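Local coordinates for protein putative N-acetylmuramoyl-L-alanine amidase,autolysin cwp6 (Peptoclostridium difficile, PDB 5J72) that is probably a zinc-dependent N-acetylmuramoyl-L-alanine amidase that cuts cell-wall peptidoglycan and is anchored to the wall by CWB2 modules, at residues L185-K189 and D190-E194; A249-I252 and D253-D257; D587-Y590 and V591-N594. One frame throughout, in Å; residues are numbered along the deposited sequence.

Contact 1: L185-K189 and D190-E194; sequences LLANK and DDIPE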
# COMPACT_ATOMS: atom_id res chain seq x y z
N LEU A 185 12.68 -15.58 -3.59
CA LEU A 185 13.73 -15.59 -2.57
C LEU A 185 14.91 -14.74 -3.14
O LEU A 185 14.94 -14.45 -4.33
CB LEU A 185 14.29 -17.02 -2.25
CG LEU A 185 13.24 -17.93 -1.60
CD1 LEU A 185 13.84 -19.35 -1.38
CD2 LEU A 185 12.68 -17.32 -0.26
N LEU A 186 15.87 -14.42 -2.29
CA LEU A 186 16.92 -13.50 -2.73
C LEU A 186 18.32 -14.08 -2.79
O LEU A 186 18.71 -14.88 -1.92
CB LEU A 186 16.93 -12.32 -1.72
CG LEU A 186 15.57 -11.62 -1.57
CD1 LEU A 186 15.65 -10.56 -0.50
CD2 LEU A 186 15.11 -11.05 -2.90
N ALA A 187 19.08 -13.63 -3.79
CA ALA A 187 20.46 -14.04 -4.02
C ALA A 187 21.39 -12.79 -4.02
O ALA A 187 20.91 -11.65 -4.05
CB ALA A 187 20.57 -14.66 -5.39
N ASN A 188 22.71 -13.05 -3.98
CA ASN A 188 23.73 -12.04 -4.16
C ASN A 188 24.18 -12.29 -5.59
O ASN A 188 23.78 -13.29 -6.20
CB ASN A 188 24.85 -12.22 -3.17
CG ASN A 188 24.41 -11.74 -1.82
OD1 ASN A 188 23.86 -10.64 -1.71
ND2 ASN A 188 24.60 -12.47 -0.74
N LYS A 189 25.02 -11.43 -6.15
CA LYS A 189 25.40 -11.67 -7.54
C LYS A 189 26.14 -12.97 -7.76
O LYS A 189 25.93 -13.62 -8.80
CB LYS A 189 26.33 -10.51 -8.04
CG LYS A 189 26.69 -10.68 -9.50
CD LYS A 189 27.78 -9.70 -9.93
CE LYS A 189 28.04 -9.91 -11.40
NZ LYS A 189 29.20 -9.10 -11.87
N ASP A 190 27.00 -13.35 -6.81
CA ASP A 190 27.79 -14.57 -7.03
C ASP A 190 27.59 -15.67 -5.98
O ASP A 190 28.32 -16.66 -6.00
CB ASP A 190 29.31 -14.17 -7.08
CG ASP A 190 29.60 -13.22 -8.23
OD1 ASP A 190 29.24 -13.55 -9.38
OD2 ASP A 190 30.18 -12.14 -7.98
N ASP A 191 26.64 -15.52 -5.07
CA ASP A 191 26.39 -16.55 -4.03
C ASP A 191 24.96 -16.46 -3.50
O ASP A 191 24.26 -15.48 -3.81
CB ASP A 191 27.32 -16.33 -2.83
CG ASP A 191 27.02 -15.03 -2.04
OD1 ASP A 191 27.64 -13.99 -2.35
OD2 ASP A 191 26.15 -15.06 -1.13
N ILE A 192 24.53 -17.45 -2.72
CA ILE A 192 23.26 -17.32 -2.04
C ILE A 192 23.59 -17.51 -0.61
O ILE A 192 24.44 -18.35 -0.29
CB ILE A 192 22.16 -18.31 -2.49
CG1 ILE A 192 22.73 -19.78 -2.60
CG2 ILE A 192 21.59 -17.84 -3.81
CD1 ILE A 192 21.59 -20.85 -2.71
N PRO A 193 23.00 -16.73 0.31
CA PRO A 193 23.31 -16.94 1.73
C PRO A 193 22.65 -18.22 2.25
O PRO A 193 21.78 -18.80 1.61
CB PRO A 193 22.76 -15.70 2.41
CG PRO A 193 21.74 -15.18 1.51
CD PRO A 193 22.27 -15.47 0.11
N GLU A 194 23.04 -18.63 3.44
CA GLU A 194 22.54 -19.83 4.04
C GLU A 194 21.01 -19.82 4.21
O GLU A 194 20.38 -20.85 4.04
CB GLU A 194 23.22 -19.97 5.42
CG GLU A 194 22.68 -21.11 6.27
CD GLU A 194 22.82 -22.52 5.61
OE1 GLU A 194 23.78 -22.75 4.85
OE2 GLU A 194 21.95 -23.38 5.89
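Asn-188 and Asp-191 meet where the chain doubles back through Lys-189 and Asp-190, and the turn is closed by the backbone N-H of Asn-188, whose N lies 2.9 Å from Asp-191 O. The same pair is joined again through its side chains: Asn-188 ND2 donates to Asp-191 OD2 over 3.0 Å, almost straight. The bond lies in the amide plane, but it reaches the syn side of OD2 from somewhat out of the carboxylate plane (28°), the two groups being turned 51° apart. The side chain of Asp-191 comes back over the turn with CG between its own backbone N and carbonyl carbon (chi1 67°). Asp-190 serves another partner, its OD1 bonding to Ser-218 OG. Next to the Asn-188 and Asp-191 pair, Ala-187 CB touches Ile-192 CG2 at 3.7 Å, a small methyl suited to lying against a branched side chain that goes on to meet Leu-200 of helix 194-203. Pro-193, at the N-cap position, has no backbone N-H to offer, and a helix asks for none there; its CD lies 3.9 Å from Asn-188 ND2. Such a tight turn, leading from a parallel edge strand straight into a helix, is a strand-to-helix connection of the alpha/beta CWB2 module.

Contact 2: A249-I252 and D253-D257; sequences AKEI and DKYHD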
# COMPACT_ATOMS: atom_id res chain seq x y z
N ALA A 249 6.50 -10.33 -19.44
CA ALA A 249 5.15 -10.33 -20.00
C ALA A 249 4.98 -11.49 -21.02
O ALA A 249 3.91 -12.11 -21.07
CB ALA A 249 4.85 -8.95 -20.66
N LYS A 250 6.01 -11.74 -21.86
CA LYS A 250 5.87 -12.86 -22.82
C LYS A 250 5.82 -14.20 -22.09
O LYS A 250 5.15 -15.15 -22.54
CB LYS A 250 7.09 -12.87 -23.78
CG LYS A 250 7.05 -11.64 -24.73
CD LYS A 250 8.39 -11.62 -25.58
CE LYS A 250 8.41 -10.45 -26.54
NZ LYS A 250 9.51 -10.60 -27.54
N GLU A 251 6.53 -14.28 -20.95
CA GLU A 251 6.50 -15.53 -20.19
C GLU A 251 5.08 -15.73 -19.60
O GLU A 251 4.52 -16.82 -19.68
CB GLU A 251 7.57 -15.51 -19.10
CG GLU A 251 7.45 -16.74 -18.18
CD GLU A 251 8.10 -18.05 -18.74
OE1 GLU A 251 8.67 -18.02 -19.86
OE2 GLU A 251 8.04 -19.09 -18.02
N ILE A 252 4.47 -14.64 -19.05
CA ILE A 252 3.12 -14.81 -18.52
C ILE A 252 2.16 -15.26 -19.66
O ILE A 252 1.29 -16.10 -19.45
CB ILE A 252 2.65 -13.44 -17.89
CG1 ILE A 252 3.49 -13.13 -16.62
CG2 ILE A 252 1.14 -13.51 -17.55
CD1 ILE A 252 3.36 -11.63 -16.10
N ASP A 253 2.35 -14.69 -20.85
CA ASP A 253 1.48 -15.02 -21.99
C ASP A 253 1.55 -16.53 -22.40
O ASP A 253 0.65 -17.02 -23.09
CB ASP A 253 1.89 -14.13 -23.18
CG ASP A 253 0.93 -14.23 -24.31
OD1 ASP A 253 -0.24 -13.89 -24.12
OD2 ASP A 253 1.34 -14.68 -25.37
N LYS A 254 2.58 -17.25 -21.96
CA LYS A 254 2.65 -18.71 -22.23
C LYS A 254 1.69 -19.43 -21.33
O LYS A 254 1.33 -20.59 -21.62
CB LYS A 254 4.05 -19.24 -21.92
CG LYS A 254 5.13 -18.83 -22.91
CD LYS A 254 6.44 -19.26 -22.26
CE LYS A 254 7.62 -19.44 -23.21
NZ LYS A 254 8.60 -20.50 -22.67
N TYR A 255 1.26 -18.80 -20.20
CA TYR A 255 0.30 -19.44 -19.27
C TYR A 255 -1.13 -19.04 -19.52
O TYR A 255 -2.02 -19.89 -19.44
CB TYR A 255 0.65 -19.02 -17.82
CG TYR A 255 1.87 -19.74 -17.34
CD1 TYR A 255 3.15 -19.42 -17.81
CD2 TYR A 255 1.76 -20.81 -16.45
CE1 TYR A 255 4.28 -20.17 -17.44
CE2 TYR A 255 2.88 -21.55 -16.07
CZ TYR A 255 4.12 -21.24 -16.57
OH TYR A 255 5.17 -22.04 -16.16
N HIS A 256 -1.38 -17.74 -19.78
CA HIS A 256 -2.75 -17.29 -20.08
C HIS A 256 -2.60 -15.99 -20.84
O HIS A 256 -1.53 -15.38 -20.83
CB HIS A 256 -3.60 -17.10 -18.81
CG HIS A 256 -2.93 -16.24 -17.79
ND1 HIS A 256 -2.28 -16.77 -16.69
CD2 HIS A 256 -2.79 -14.89 -17.71
CE1 HIS A 256 -1.76 -15.77 -16.00
NE2 HIS A 256 -2.05 -14.62 -16.58
N ASP A 257 -3.67 -15.55 -21.50
CA ASP A 257 -3.51 -14.36 -22.32
C ASP A 257 -3.19 -13.09 -21.57
O ASP A 257 -3.82 -12.79 -20.55
CB ASP A 257 -4.82 -14.10 -23.11
CG ASP A 257 -5.12 -15.13 -24.21
OD1 ASP A 257 -6.27 -15.19 -24.66
OD2 ASP A 257 -4.19 -15.89 -24.58
O HOH W 1 10.83 -19.88 -20.62
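The Tyr-255 ring meets Glu-251 at its edge, with Glu-251 O in the ring plane 3.5 Å from CD1, a position where an aromatic C-H can face a carbonyl oxygen. Ile-252 O also lies at that edge, near the ring plane. The His-256 imidazole lies obliquely against Ile-252, whose CG2 comes within 3.5 Å of NE2. Both side chains also touch Thr-179 of helix 174-180, so they pack where the last turn of helix 241-253, in the second CWB2 module, gives way to the loop before strand 260-265. Ile-252 O gathers the backbone here. It takes the N-H of Tyr-255 at 2.8 Å between O and N, with the donor above the carbonyl plane, and also the N-H of His-256, which lies in that plane. One bond spans three residues and the other four, a mix of 3-10 and alpha spacing often met in the last turn of a helix. His-256 CG stands between its backbone N and carbonyl carbon (chi1 52°), bringing the imidazole alongside Ile-252 while NE2 bonds to Gln-284 O. A branched aliphatic residue suits the buried spot of Ile-252, where Leu-176, Val-258 and Pro-286 also press on it. Glu-251 bends at chi2 (82°), which turns its carboxylate along the chain toward Lys-254 and Tyr-255. OE2 is held by Tyr-180 OH, leaving OE1 for the lysine. The extended Lys-254 chain crosses it obliquely, with Lys-254 CD 3.5 Å from Glu-251 OE1. The salt bridge itself is long, with Lys-254 NZ 3.7 Å from Glu-251 OE1, but a water makes good the gap: it donates to Glu-251 OE1 at 3.0 Å and accepts from Lys-254 NZ at 3.1 Å.

Contact 3: D587-Y590 and V591-N594; sequences DYLY and VLRN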
# COMPACT_ATOMS: atom_id res chain seq x y z
N ASP A 587 -10.51 38.89 18.12
CA ASP A 587 -10.11 38.48 16.77
C ASP A 587 -11.33 38.21 15.92
O ASP A 587 -12.32 37.64 16.41
CB ASP A 587 -9.28 37.17 16.84
CG ASP A 587 -7.93 37.43 17.50
OD1 ASP A 587 -7.16 38.18 16.93
OD2 ASP A 587 -7.67 36.86 18.57
N TYR A 588 -11.25 38.62 14.71
CA TYR A 588 -12.33 38.43 13.75
C TYR A 588 -12.53 36.93 13.39
O TYR A 588 -13.66 36.45 13.30
CB TYR A 588 -11.92 39.19 12.53
CG TYR A 588 -12.83 38.96 11.35
CD1 TYR A 588 -12.45 38.12 10.31
CD2 TYR A 588 -14.05 39.60 11.26
CE1 TYR A 588 -13.26 37.93 9.21
CE2 TYR A 588 -14.87 39.41 10.16
CZ TYR A 588 -14.48 38.58 9.13
OH TYR A 588 -15.28 38.42 8.03
N LEU A 589 -11.41 36.22 13.15
CA LEU A 589 -11.49 34.80 12.75
C LEU A 589 -11.90 33.93 13.89
O LEU A 589 -11.28 33.89 14.96
CB LEU A 589 -10.09 34.36 12.20
CG LEU A 589 -9.73 35.02 10.91
CD1 LEU A 589 -8.22 34.79 10.66
CD2 LEU A 589 -10.54 34.47 9.73
N TYR A 590 -12.97 33.18 13.68
CA TYR A 590 -13.49 32.25 14.68
C TYR A 590 -12.41 31.32 15.22
O TYR A 590 -12.31 31.11 16.44
CB TYR A 590 -14.63 31.40 14.03
CG TYR A 590 -15.43 30.61 15.03
CD1 TYR A 590 -14.88 29.50 15.68
CD2 TYR A 590 -16.74 30.98 15.35
CE1 TYR A 590 -15.61 28.79 16.62
CE2 TYR A 590 -17.47 30.27 16.30
CZ TYR A 590 -16.90 29.17 16.93
OH TYR A 590 -17.59 28.46 17.88
N VAL A 591 -11.55 30.77 14.31
CA VAL A 591 -10.59 29.74 14.88
C VAL A 591 -9.49 30.38 15.71
O VAL A 591 -8.75 29.67 16.40
CB VAL A 591 -10.00 28.84 13.77
CG1 VAL A 591 -11.15 28.07 13.10
CG2 VAL A 591 -9.24 29.66 12.72
N LEU A 592 -9.38 31.73 15.64
CA LEU A 592 -8.40 32.42 16.48
C LEU A 592 -9.11 32.86 17.78
O LEU A 592 -8.68 32.54 18.88
CB LEU A 592 -7.86 33.66 15.72
CG LEU A 592 -6.53 33.43 15.00
CD1 LEU A 592 -6.64 32.27 14.04
CD2 LEU A 592 -6.10 34.67 14.28
N ARG A 593 -10.25 33.53 17.64
CA ARG A 593 -10.97 34.08 18.79
C ARG A 593 -11.42 33.04 19.76
O ARG A 593 -11.35 33.25 20.96
CB ARG A 593 -12.18 34.89 18.26
CG ARG A 593 -13.06 35.51 19.41
CD ARG A 593 -14.20 36.36 18.77
NE ARG A 593 -15.24 35.48 18.21
CZ ARG A 593 -15.43 35.21 16.93
NH1 ARG A 593 -14.65 35.76 16.00
NH2 ARG A 593 -16.36 34.34 16.56
N ASN A 594 -11.86 31.89 19.27
CA ASN A 594 -12.39 30.88 20.18
C ASN A 594 -11.45 29.75 20.51
O ASN A 594 -11.85 28.75 21.11
CB ASN A 594 -13.68 30.29 19.54
CG ASN A 594 -14.78 31.30 19.61
OD1 ASN A 594 -14.94 31.92 20.66
ND2 ASN A 594 -15.53 31.57 18.55
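Asn-594 ND2 sits over the centre of the Tyr-590 ring, 3.1 Å above its plane, with the amide tilted 64° to the ring; an amide nitrogen over an electron-rich face is consistent with a weak N-H to pi attraction. Elsewhere on the ring, Arg-593 NH2 approaches CD2 obliquely at 3.6 Å, the guanidinium standing nearly perpendicular to the ring. The other end of that group is fixed by the backbone: Arg-593 NH1 donates to Asp-587 O at 3.0 Å, straight and in the guanidinium plane, and makes a weak second bond to Tyr-588 O. A bend at chi3 (75°) swings the long chain round to these carbonyls, a reach that suits arginine. These bonds tie the loop to the short helix 590-593, which lies ahead of strand 599-606 in the mixed sheet of the zinc-binding Amidase_3 domain. Leu-589 at its N-cap position offers its O to Arg-593 N at 2.9 Å and to Leu-592 N, and its CD1 lies 4.2 Å from Leu-592 CD2, the two leucines side by side. Further out, Asp-587 CB packs against Leu-592 CB while its OD1 accepts from Val-547 N, a bond that helps to position the aspartate. Leu-601 and Ala-599 of strand 599-606 back Leu-589 and Leu-592 respectively, and Thr-515 of helix 511-521 touches both Tyr-590 and Asn-594.

In the fold
The three contacts follow one another along the chain without overlapping. Contacts 1 and 2 belong to successive CWB2 modules, their centres about 27 Å apart and their nearest atoms about 16 Å apart; contact 1 lies where a strand leads to a helix, contact 2 where a helix leads to the loop before a strand. Contact 3 is in the amidase domain, about 62 Å from contact 1 and 63 Å from contact 2 between centres, on the opposite side of the chain's centre. It alone lies near the zinc ion bound by His-460, Glu-477 and His-530, about 8 Å from the Leu-589 side chain. In contact 2 the Tyr-255 side chain is about 14 Å from a calcium ion.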